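Acetyl-CoA C-acetyltransferase (Syntrophomonas wolfei subsp. wolfei, PDB 7N7Z) probably catalyses the transfer of an acetyl group between two acetyl-CoA molecules, giving acetoacetyl-CoA and free CoA, as in other thiolases. Local coordinates at residues I5-V10 and L276-G281; A34-N39 and E202-V207; N39-R44 and A259-S264; E54-T59 and G84-S89; V88-A93 and S393-L398. All blocks are in the same frame, centred on the assembly; numbering follows the deposited sequence.

In the fold
Starting at the N terminus, the first strand makes contact 1 with 276-281, closing a loop that takes in contacts 2, 3 and 4 entirely. Helix 30-45 follows and is held twice: contact 2 sets it against 202-207, contact 3 lays it on strand 254-264, and the two cross along the chain while sharing N39. Contact 4 is the short-range one, a beta-alpha-beta step lying within the loops of contacts 1, 2 and 3. Where it ends, contact 5 begins, sharing V88 and S89, and reaches 393-398, crossing contacts 1, 2 and 3. Contacts 1 and 5 tie the N-terminal half of the thiolase to its C-terminal half; contacts 4 and 5 also touch the second subunit.

Contact 1. Residues I5-V10 and L276-G281; sequences INEVVV and LMKLVG
V10 O takes the N-H of L276 at 2.7 Å, nearly in line with its carbonyl bond, and CB and CG of L276 close over the same oxygen. V10 N returns a bond to M277 O at 2.9 Å. Further up, L279 N reaches V8 O at 3.0 Å, tilted 31° from the carbonyl plane, and beside it a water bridges V8 N and L279 O, though its leg to L279 O is doubtfully short. In the thiolase fold this is the seam between the two halves: strand 8-20 lies antiparallel beside strand 277-285, but the short segments are strongly twisted, at 131°. V9 and K278 form a non-hydrogen-bonded pair, V9 CG1 lying 4.1 Å from K278 CB. CG of K278 is anti to its backbone N (chi1 161°) and the chain bends at chi3; NZ comes in from above the E7 carboxylate plane to form a salt bridge with E7 OE1 at 2.9 Å. Replaced by alanine, this lysine would lose its ammonium, and the E7 carboxylate would probably be left without this salt-bridge partner and freer to swing. On the other side of the sheet V10 CG2 approaches M277 CG at 4.4 Å, next to W399.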
# COMPACT_ATOMS: atom_id res chain seq x y z
N ILE B 5 -8.28 34.07 38.72
CA ILE B 5 -7.42 33.50 37.69
C ILE B 5 -6.11 34.27 37.61
O ILE B 5 -6.04 35.47 37.90
CB ILE B 5 -8.16 33.50 36.33
CG1 ILE B 5 -8.29 34.93 35.81
CG2 ILE B 5 -9.52 32.82 36.49
CD1 ILE B 5 -9.36 35.13 34.74
N ASN B 6 -5.05 33.57 37.20
CA ASN B 6 -3.73 34.16 37.08
C ASN B 6 -3.57 34.89 35.75
O ASN B 6 -4.27 34.61 34.77
CB ASN B 6 -2.64 33.08 37.19
CG ASN B 6 -2.64 32.38 38.52
OD1 ASN B 6 -2.89 31.17 38.60
ND2 ASN B 6 -2.36 33.11 39.59
N GLU B 7 -2.63 35.83 35.72
CA GLU B 7 -2.17 36.43 34.48
C GLU B 7 -1.08 35.55 33.88
O GLU B 7 -0.23 35.02 34.60
CB GLU B 7 -1.63 37.84 34.72
CG GLU B 7 -2.70 38.92 34.70
CD GLU B 7 -2.20 40.25 35.25
OE1 GLU B 7 -2.40 41.28 34.59
OE2 GLU B 7 -1.61 40.25 36.35
N VAL B 8 -1.10 35.40 32.56
CA VAL B 8 -0.17 34.54 31.85
C VAL B 8 0.73 35.39 30.97
O VAL B 8 0.29 36.38 30.38
CB VAL B 8 -0.92 33.49 31.00
CG1 VAL B 8 0.07 32.54 30.35
CG2 VAL B 8 -1.91 32.72 31.87
N VAL B 9 2.01 35.01 30.90
CA VAL B 9 3.00 35.70 30.09
C VAL B 9 3.76 34.68 29.26
O VAL B 9 3.79 33.49 29.56
CB VAL B 9 3.98 36.53 30.95
CG1 VAL B 9 3.24 37.63 31.69
CG2 VAL B 9 4.73 35.63 31.92
N VAL B 10 4.39 35.17 28.19
CA VAL B 10 5.27 34.38 27.34
C VAL B 10 6.70 34.78 27.66
O VAL B 10 7.02 35.98 27.70
CB VAL B 10 4.96 34.58 25.85
CG1 VAL B 10 5.72 33.57 25.01
CG2 VAL B 10 3.46 34.47 25.60
N LEU B 276 8.05 38.47 28.06
CA LEU B 276 8.07 39.16 26.78
C LEU B 276 6.75 39.87 26.49
O LEU B 276 6.75 41.01 26.03
CB LEU B 276 8.41 38.17 25.66
CG LEU B 276 9.62 37.28 25.92
CD1 LEU B 276 9.93 36.40 24.72
CD2 LEU B 276 10.83 38.12 26.27
N MET B 277 5.63 39.21 26.74
CA MET B 277 4.33 39.85 26.59
C MET B 277 3.30 39.05 27.37
O MET B 277 3.54 37.91 27.77
CB MET B 277 3.93 39.99 25.12
CG MET B 277 3.77 38.69 24.37
SD MET B 277 3.23 38.96 22.67
CE MET B 277 3.43 37.32 21.98
N LYS B 278 2.14 39.68 27.60
CA LYS B 278 1.10 39.14 28.46
C LYS B 278 -0.13 38.80 27.63
O LYS B 278 -0.59 39.62 26.82
CB LYS B 278 0.73 40.14 29.55
CG LYS B 278 -0.63 39.88 30.20
CD LYS B 278 -0.73 40.53 31.58
CE LYS B 278 -0.36 42.00 31.52
NZ LYS B 278 -0.73 42.75 32.75
N LEU B 279 -0.66 37.60 27.83
CA LEU B 279 -1.91 37.20 27.19
C LEU B 279 -3.03 38.15 27.60
O LEU B 279 -3.30 38.33 28.79
CB LEU B 279 -2.26 35.77 27.57
CG LEU B 279 -3.58 35.22 27.03
CD1 LEU B 279 -3.56 35.14 25.51
CD2 LEU B 279 -3.87 33.86 27.63
N VAL B 280 -3.67 38.76 26.61
CA VAL B 280 -4.82 39.63 26.84
C VAL B 280 -6.13 38.89 26.59
O VAL B 280 -7.05 38.95 27.41
CB VAL B 280 -4.72 40.89 25.96
CG1 VAL B 280 -5.93 41.79 26.18
CG2 VAL B 280 -3.43 41.65 26.24
N GLY B 281 -6.23 38.21 25.46
CA GLY B 281 -7.42 37.46 25.13
C GLY B 281 -7.12 36.42 24.08
O GLY B 281 -6.10 36.48 23.39
O HOH W 1 -3.09 37.03 30.86

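Contact 2. Residues A34-N39 and E202-V207; sequences AIIAAN and EIVPVV
I36 is the residue that carries this contact, and it touches with both of its branches. CG2 meets the two methyls of V204, with V204 CG1 at 3.9 Å, and also rests 3.8 Å from P205 O. The longer branch runs on to CD1, which reaches V206 CG1 at 4.0 Å, the two side chains standing roughly at right angles. The first torsion explains this division of labour: with CG1 anti to the carbonyl carbon (chi1 -69°), CG2 stays close to V204 while the other arm extends along toward V206. V204 replies with CG1 set between its backbone N and carbonyl carbon (chi1 55°), which carries that methyl over the helix backbone, 4.1 Å from A37 CA and 4.0 Å from I36 O. No hydrogen bond crosses between 34-39 and 202-207, so the fit is one of methyls against methyls and a helix surface.

What fixes the partner loop lies one shell out. R44, two turns further along the same helix, sends NH1 to E202 O and NH2 to I203 O, anchoring the backbone just ahead of V204. The carboxylate of E202 holds R15 through OE2, which also bonds to S370 OG, and E202 and V204 both have backbone bonds with R15. The site therefore sits where helix 30-45, with helix 69-76 against it at A34 and I35, meets the loop that passes along strand 8-20 and enters the small hairpin of strands 206-208 and 215-217.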
# COMPACT_ATOMS: atom_id res chain seq x y z
N ALA B 34 10.11 19.97 15.86
CA ALA B 34 9.54 20.42 17.12
C ALA B 34 10.59 20.49 18.21
O ALA B 34 10.59 21.42 19.03
CB ALA B 34 8.41 19.47 17.54
N ILE B 35 11.51 19.53 18.25
CA ILE B 35 12.55 19.52 19.27
C ILE B 35 13.46 20.73 19.12
O ILE B 35 13.84 21.37 20.11
CB ILE B 35 13.35 18.20 19.21
CG1 ILE B 35 12.56 17.08 19.89
CG2 ILE B 35 14.71 18.37 19.87
CD1 ILE B 35 12.97 15.70 19.45
N ILE B 36 13.81 21.08 17.88
CA ILE B 36 14.69 22.23 17.66
C ILE B 36 13.99 23.52 18.08
O ILE B 36 14.57 24.36 18.78
CB ILE B 36 15.13 22.28 16.19
CG1 ILE B 36 16.07 21.11 15.88
CG2 ILE B 36 15.82 23.61 15.89
CD1 ILE B 36 16.30 20.87 14.40
N ALA B 37 12.73 23.69 17.68
CA ALA B 37 11.99 24.89 18.06
C ALA B 37 11.75 24.94 19.56
O ALA B 37 11.85 26.01 20.18
CB ALA B 37 10.66 24.94 17.30
N ALA B 38 11.44 23.79 20.17
CA ALA B 38 11.18 23.77 21.61
C ALA B 38 12.44 24.11 22.40
O ALA B 38 12.38 24.90 23.35
CB ALA B 38 10.65 22.40 22.02
N ASN B 39 13.58 23.52 22.03
CA ASN B 39 14.82 23.83 22.72
C ASN B 39 15.17 25.31 22.60
O ASN B 39 15.63 25.92 23.57
CB ASN B 39 15.96 22.97 22.16
CG ASN B 39 15.98 21.58 22.76
OD1 ASN B 39 15.67 21.39 23.94
ND2 ASN B 39 16.35 20.59 21.95
N GLU B 202 13.71 35.62 15.42
CA GLU B 202 12.76 34.59 15.82
C GLU B 202 13.16 33.20 15.34
O GLU B 202 12.78 32.20 15.96
CB GLU B 202 11.36 34.93 15.28
CG GLU B 202 11.26 34.95 13.77
CD GLU B 202 10.01 35.66 13.28
OE1 GLU B 202 9.93 36.90 13.45
OE2 GLU B 202 9.11 34.99 12.73
N ILE B 203 13.94 33.11 14.27
CA ILE B 203 14.25 31.83 13.67
C ILE B 203 15.33 31.13 14.47
O ILE B 203 16.25 31.76 15.01
CB ILE B 203 14.68 32.01 12.20
CG1 ILE B 203 13.45 32.05 11.29
CG2 ILE B 203 15.64 30.90 11.77
CD1 ILE B 203 13.76 32.36 9.84
N VAL B 204 15.22 29.81 14.57
CA VAL B 204 16.31 28.94 14.99
C VAL B 204 16.65 28.04 13.81
O VAL B 204 15.75 27.39 13.28
CB VAL B 204 15.96 28.10 16.24
CG1 VAL B 204 14.69 27.29 16.02
CG2 VAL B 204 17.12 27.18 16.60
N PRO B 205 17.90 27.98 13.36
CA PRO B 205 18.19 27.24 12.13
C PRO B 205 18.05 25.73 12.32
O PRO B 205 18.17 25.21 13.43
CB PRO B 205 19.64 27.62 11.81
CG PRO B 205 20.23 28.03 13.12
CD PRO B 205 19.10 28.61 13.94
N VAL B 206 17.78 25.05 11.22
CA VAL B 206 17.69 23.59 11.17
C VAL B 206 18.89 23.07 10.40
O VAL B 206 19.14 23.49 9.27
CB VAL B 206 16.37 23.13 10.52
CG1 VAL B 206 16.32 21.61 10.45
CG2 VAL B 206 15.18 23.67 11.29
N VAL B 207 19.62 22.15 11.01
CA VAL B 207 20.87 21.64 10.46
C VAL B 207 20.62 20.26 9.87
O VAL B 207 20.19 19.34 10.57
CB VAL B 207 21.97 21.59 11.53
CG1 VAL B 207 23.19 20.89 10.99
CG2 VAL B 207 22.33 23.00 11.99

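Contact 3. Residues N39-R44 and A259-S264; sequences NAAIER and AAVFMS
A41 sits squarely against strand 254-264, its CB 3.7 Å from A259 O, 3.9 Å from A260 N and 4.0 Å from A259 CB. Only alanine methyls, A41 CB and A259 CB, lie between helix and strand at this point, so the backbones come close: the CA atoms of A41 and A260 are 5.4 Å apart, and the short axes approach to 6.9 Å at an angle of 37°. One step along, V261 fills the next position. With CG1 anti to the backbone N (chi1 178°), its CG2 comes to lie 3.8 Å from A41 O and 4.0 Å from I42 CG1, the isoleucine branch passing it at about a right angle. Every residue that meets across the contact is buried, and all of the touching is by van der Waals contact, with no hydrogen bond between the segments.

The helix is quite different on its outer side. N39 and E43 direct their side chains away from the strand, and E43 is exposed. R44 takes no part across the contact; its guanidinium, with A40 CB over one face, is held by M13 O and by the backbone oxygens of E202 and I203. A259 and V261 face helix 30-45, whereas F262 projects to the opposite side of the sheet onto helix 94-107, touching T99, C103 and I106. Within that sheet strand 254-264 runs between strand 8-20, with which A259 and V261 make backbone bonds, and strand 113-121, which pairs with A260 and F262 and also touches I42 through L115.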
# COMPACT_ATOMS: atom_id res chain seq x y z
N ASN B 39 13.58 23.52 22.03
CA ASN B 39 14.82 23.83 22.72
C ASN B 39 15.17 25.31 22.60
O ASN B 39 15.63 25.92 23.57
CB ASN B 39 15.96 22.97 22.16
CG ASN B 39 15.98 21.58 22.76
OD1 ASN B 39 15.67 21.39 23.94
ND2 ASN B 39 16.35 20.59 21.95
N ALA B 40 14.94 25.89 21.42
CA ALA B 40 15.21 27.31 21.24
C ALA B 40 14.37 28.15 22.18
O ALA B 40 14.88 29.04 22.87
CB ALA B 40 14.96 27.71 19.78
N ALA B 41 13.06 27.89 22.22
CA ALA B 41 12.19 28.65 23.11
C ALA B 41 12.59 28.47 24.57
O ALA B 41 12.59 29.44 25.34
CB ALA B 41 10.73 28.23 22.90
N ILE B 42 12.94 27.25 24.96
CA ILE B 42 13.29 26.99 26.36
C ILE B 42 14.57 27.72 26.73
O ILE B 42 14.66 28.36 27.78
CB ILE B 42 13.42 25.47 26.61
CG1 ILE B 42 12.04 24.81 26.55
CG2 ILE B 42 14.09 25.22 27.95
CD1 ILE B 42 12.08 23.30 26.57
N GLU B 43 15.60 27.64 25.88
CA GLU B 43 16.84 28.34 26.16
C GLU B 43 16.62 29.84 26.22
O GLU B 43 17.12 30.52 27.13
CB GLU B 43 17.89 28.01 25.10
CG GLU B 43 19.22 28.69 25.36
CD GLU B 43 19.27 30.10 24.80
OE1 GLU B 43 19.50 31.05 25.56
OE2 GLU B 43 19.11 30.24 23.58
N ARG B 44 15.90 30.39 25.24
CA ARG B 44 15.67 31.83 25.20
C ARG B 44 14.94 32.30 26.45
O ARG B 44 15.23 33.39 26.98
CB ARG B 44 14.88 32.20 23.95
CG ARG B 44 15.67 32.02 22.66
CD ARG B 44 14.76 32.03 21.44
NE ARG B 44 15.53 31.90 20.21
CZ ARG B 44 15.05 32.16 19.00
NH1 ARG B 44 13.80 32.56 18.82
NH2 ARG B 44 15.85 32.02 17.94
N ALA B 259 7.53 27.06 18.79
CA ALA B 259 7.41 26.69 20.19
C ALA B 259 7.41 27.95 21.04
O ALA B 259 7.89 29.01 20.63
CB ALA B 259 8.54 25.75 20.62
N ALA B 260 6.86 27.82 22.25
CA ALA B 260 6.76 28.95 23.16
C ALA B 260 6.67 28.43 24.59
O ALA B 260 6.10 27.36 24.84
CB ALA B 260 5.55 29.83 22.84
N VAL B 261 7.24 29.20 25.51
CA VAL B 261 7.20 28.89 26.94
C VAL B 261 6.29 29.92 27.60
O VAL B 261 6.58 31.12 27.58
CB VAL B 261 8.60 28.91 27.57
CG1 VAL B 261 8.51 28.64 29.07
CG2 VAL B 261 9.50 27.90 26.88
N PHE B 262 5.19 29.44 28.18
CA PHE B 262 4.23 30.29 28.86
C PHE B 262 4.37 30.13 30.37
O PHE B 262 4.81 29.08 30.86
CB PHE B 262 2.80 29.96 28.42
CG PHE B 262 2.55 30.19 26.96
CD1 PHE B 262 2.80 29.19 26.04
CD2 PHE B 262 2.07 31.41 26.51
CE1 PHE B 262 2.58 29.39 24.69
CE2 PHE B 262 1.85 31.62 25.16
CZ PHE B 262 2.11 30.61 24.25
N MET B 263 4.00 31.18 31.10
CA MET B 263 4.16 31.18 32.54
C MET B 263 3.14 32.10 33.18
O MET B 263 2.71 33.09 32.58
CB MET B 263 5.56 31.65 32.95
CG MET B 263 6.64 30.60 32.82
SD MET B 263 8.23 31.19 33.42
CE MET B 263 9.33 30.35 32.28
N SER B 264 2.75 31.77 34.41
CA SER B 264 2.05 32.73 35.24
C SER B 264 2.97 33.90 35.53
O SER B 264 4.18 33.74 35.71
CB SER B 264 1.59 32.07 36.54
OG SER B 264 2.70 31.80 37.39

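Contact 4. Residues E54-T59 and G84-S89; sequences EIVGAT and GSCMVS
E54-T59 and G84-S89 pair as parallel neighbours, E54 beside G84 through A58 beside V88, and are the two strands of a beta-alpha-beta unit whose helix, 69-76, packs on I55, S85 and M87. The backbone bonds around G57 are short and fairly straight: its N donates to C86 O at 2.9 Å and 170°, and its O accepts from V88 N at 2.8 Å. I55 N reaches G84 O from above the carbonyl plane, while the bonds C86 N to I55 O and T59 N to V88 O are weak. CA-H...O contacts run alongside these bonds, M87 CA to G57 O being 3.2 Å.

Apolar packing lies on the face of V56, C86 and V88, where V56 CG1 touches C86 SG at 3.8 Å and V88 CG1 at 4.0 Å, with helix 94-107 against V88. The polar side chains look elsewhere: E54 OE2 bonds to S114 OG, while E54 OE1 forms a salt bridge with R97 NH2 of the second subunit; S85 OG bonds to S393 of the second subunit, and T59 OG1 to V119 O. M87, V88 and S89 also form an antiparallel ladder with that subunit, carrying the sheet across the interface. With T59 OG1 anti to the backbone N (chi1 -162°), T59 CG2 falls between that N and the carbonyl carbon, where it meets M87 SD at 3.6 Å.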
# COMPACT_ATOMS: atom_id res chain seq x y z
N GLU B 54 4.17 20.88 31.75
CA GLU B 54 3.48 20.13 30.71
C GLU B 54 4.00 20.57 29.35
O GLU B 54 4.73 21.55 29.23
CB GLU B 54 1.96 20.33 30.79
CG GLU B 54 1.50 21.73 30.37
CD GLU B 54 -0.01 21.87 30.33
OE1 GLU B 54 -0.70 20.84 30.23
OE2 GLU B 54 -0.50 23.02 30.38
N ILE B 55 3.60 19.82 28.33
CA ILE B 55 3.73 20.23 26.94
C ILE B 55 2.37 20.06 26.28
O ILE B 55 1.74 19.00 26.41
CB ILE B 55 4.80 19.43 26.18
CG1 ILE B 55 4.91 19.94 24.74
CG2 ILE B 55 4.48 17.95 26.20
CD1 ILE B 55 5.99 19.27 23.92
N VAL B 56 1.90 21.11 25.61
CA VAL B 56 0.70 21.05 24.78
C VAL B 56 1.17 21.13 23.33
O VAL B 56 1.60 22.20 22.87
CB VAL B 56 -0.29 22.16 25.12
CG1 VAL B 56 -1.59 21.96 24.35
CG2 VAL B 56 -0.55 22.20 26.61
N GLY B 57 1.12 20.01 22.62
CA GLY B 57 1.65 19.92 21.27
C GLY B 57 0.55 20.09 20.24
O GLY B 57 -0.50 19.45 20.32
N ALA B 58 0.81 20.96 19.27
CA ALA B 58 -0.11 21.22 18.18
C ALA B 58 0.41 20.62 16.89
O ALA B 58 1.61 20.71 16.59
CB ALA B 58 -0.33 22.73 18.00
N THR B 59 -0.48 19.99 16.13
CA THR B 59 -0.17 19.45 14.82
C THR B 59 -1.48 19.02 14.17
O THR B 59 -2.42 18.63 14.85
CB THR B 59 0.80 18.27 14.89
OG1 THR B 59 1.39 18.05 13.60
CG2 THR B 59 0.08 17.00 15.33
N GLY B 84 2.81 16.99 32.24
CA GLY B 84 1.69 16.60 31.41
C GLY B 84 2.03 16.63 29.93
O GLY B 84 3.02 17.22 29.49
N SER B 85 1.18 15.98 29.14
CA SER B 85 1.38 15.91 27.70
C SER B 85 0.04 15.68 27.03
O SER B 85 -0.80 14.93 27.53
CB SER B 85 2.36 14.80 27.32
OG SER B 85 1.81 13.52 27.58
N CYS B 86 -0.16 16.34 25.89
CA CYS B 86 -1.35 16.12 25.08
C CYS B 86 -1.10 16.72 23.70
O CYS B 86 -0.22 17.56 23.51
CB CYS B 86 -2.59 16.73 25.72
SG CYS B 86 -2.77 18.51 25.47
N MET B 87 -1.90 16.27 22.74
CA MET B 87 -1.82 16.72 21.35
C MET B 87 -3.17 17.27 20.94
O MET B 87 -4.20 16.61 21.12
CB MET B 87 -1.41 15.57 20.43
CG MET B 87 -1.22 15.97 18.99
SD MET B 87 -0.36 14.70 18.05
CE MET B 87 -1.66 13.49 17.92
N VAL B 88 -3.17 18.48 20.40
CA VAL B 88 -4.39 19.19 20.05
C VAL B 88 -4.36 19.51 18.56
O VAL B 88 -3.30 19.72 17.97
CB VAL B 88 -4.56 20.48 20.88
CG1 VAL B 88 -3.30 21.32 20.82
CG2 VAL B 88 -5.77 21.29 20.41
N SER B 89 -5.55 19.56 17.96
CA SER B 89 -5.69 19.91 16.55
C SER B 89 -6.93 20.77 16.36
O SER B 89 -8.02 20.39 16.79
CB SER B 89 -5.78 18.66 15.67
OG SER B 89 -5.89 19.02 14.31

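Contact 5. Residues V88-A93 and S393-L398; sequences VSQNCA and SAMASL
The side-chain amide of Q90 is the flat group here: S393 O lies nearly in its plane and takes NE2 at 2.9 Å in a bond of 163°. M395 SD stands off one face, 3.8 Å from Q90 NE2. Relative to the S393 carbonyl, the donor sits above the plane. In the thiolase fold Q90 belongs to the loop that leaves strand 84-89 and carries C92, the predicted acyl-thioester nucleophile, to the start of helix 94-107, so the bond ties that loop of the N-terminal half to S393, immediately before strand 394-400 of the C-terminal half. The glutamine chain is extended, its CG anti to the backbone N (chi1 -165°), and it reaches across to S393. OE1 is taken by R97 NH1, which together with S393 O fixes the rotation of the amide. With a leucine in its place, S393 O would probably be left without this donor and R97 NH1 without this acceptor, so that the loop beside C92 would be less firmly held. S393 OG turns to S83 O of the second subunit. M395 CG comes 3.6 Å from Q90 NE2; A93 CB touches the sulphur M395 SD at 3.9 Å.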
# COMPACT_ATOMS: atom_id res chain seq x y z
N VAL B 88 -3.17 18.48 20.40
CA VAL B 88 -4.39 19.19 20.05
C VAL B 88 -4.36 19.51 18.56
O VAL B 88 -3.30 19.72 17.97
CB VAL B 88 -4.56 20.48 20.88
CG1 VAL B 88 -3.30 21.32 20.82
CG2 VAL B 88 -5.77 21.29 20.41
N SER B 89 -5.55 19.56 17.96
CA SER B 89 -5.69 19.91 16.55
C SER B 89 -6.93 20.77 16.36
O SER B 89 -8.02 20.39 16.79
CB SER B 89 -5.78 18.66 15.67
OG SER B 89 -5.89 19.02 14.31
N GLN B 90 -6.74 21.93 15.74
CA GLN B 90 -7.82 22.77 15.22
C GLN B 90 -7.45 23.24 13.82
O GLN B 90 -7.55 24.41 13.47
CB GLN B 90 -8.09 23.95 16.15
CG GLN B 90 -9.43 24.65 15.88
CD GLN B 90 -9.89 25.52 17.04
OE1 GLN B 90 -9.70 25.18 18.20
NE2 GLN B 90 -10.51 26.65 16.71
N ASN B 91 -7.00 22.28 12.99
CA ASN B 91 -6.49 22.54 11.65
C ASN B 91 -5.49 23.70 11.67
O ASN B 91 -4.44 23.60 12.31
CB ASN B 91 -7.65 22.80 10.68
CG ASN B 91 -8.25 21.52 10.13
OD1 ASN B 91 -7.55 20.53 9.94
ND2 ASN B 91 -9.55 21.54 9.87
N CYS B 92 -5.80 24.79 10.97
CA CYS B 92 -4.82 25.87 10.83
C CYS B 92 -4.56 26.58 12.16
O CYS B 92 -3.47 27.12 12.36
CB CYS B 92 -5.29 26.86 9.77
SG CYS B 92 -5.95 26.08 8.28
N ALA B 93 -5.54 26.58 13.06
CA ALA B 93 -5.41 27.23 14.36
C ALA B 93 -4.92 26.27 15.44
O ALA B 93 -5.07 26.56 16.63
CB ALA B 93 -6.74 27.85 14.78
N SER B 393 -14.12 26.89 12.42
CA SER B 393 -13.81 27.34 13.77
C SER B 393 -12.50 28.13 13.80
O SER B 393 -11.43 27.56 14.06
CB SER B 393 -13.73 26.14 14.72
OG SER B 393 -15.00 25.53 14.87
N ALA B 394 -12.58 29.43 13.56
CA ALA B 394 -11.40 30.29 13.53
C ALA B 394 -11.07 30.80 14.93
O ALA B 394 -11.84 30.66 15.88
CB ALA B 394 -11.63 31.47 12.58
N MET B 395 -9.88 31.40 15.06
CA MET B 395 -9.38 31.85 16.34
C MET B 395 -8.74 33.23 16.20
O MET B 395 -8.33 33.64 15.11
CB MET B 395 -8.36 30.87 16.93
CG MET B 395 -8.98 29.72 17.70
SD MET B 395 -7.74 28.66 18.47
CE MET B 395 -7.59 29.44 20.07
N ALA B 396 -8.66 33.93 17.33
CA ALA B 396 -7.98 35.21 17.42
C ALA B 396 -7.47 35.37 18.84
O ALA B 396 -8.04 34.83 19.79
CB ALA B 396 -8.90 36.38 17.04
N SER B 397 -6.38 36.12 18.99
CA SER B 397 -5.77 36.32 20.29
C SER B 397 -5.15 37.71 20.35
O SER B 397 -4.73 38.26 19.32
CB SER B 397 -4.71 35.25 20.59
OG SER B 397 -3.75 35.18 19.55
N LEU B 398 -5.09 38.26 21.56
CA LEU B 398 -4.57 39.60 21.79
C LEU B 398 -3.51 39.56 22.89
O LEU B 398 -3.63 38.79 23.85
CB LEU B 398 -5.68 40.58 22.18
CG LEU B 398 -6.77 40.76 21.12
CD1 LEU B 398 -8.03 41.35 21.75
CD2 LEU B 398 -6.28 41.64 19.99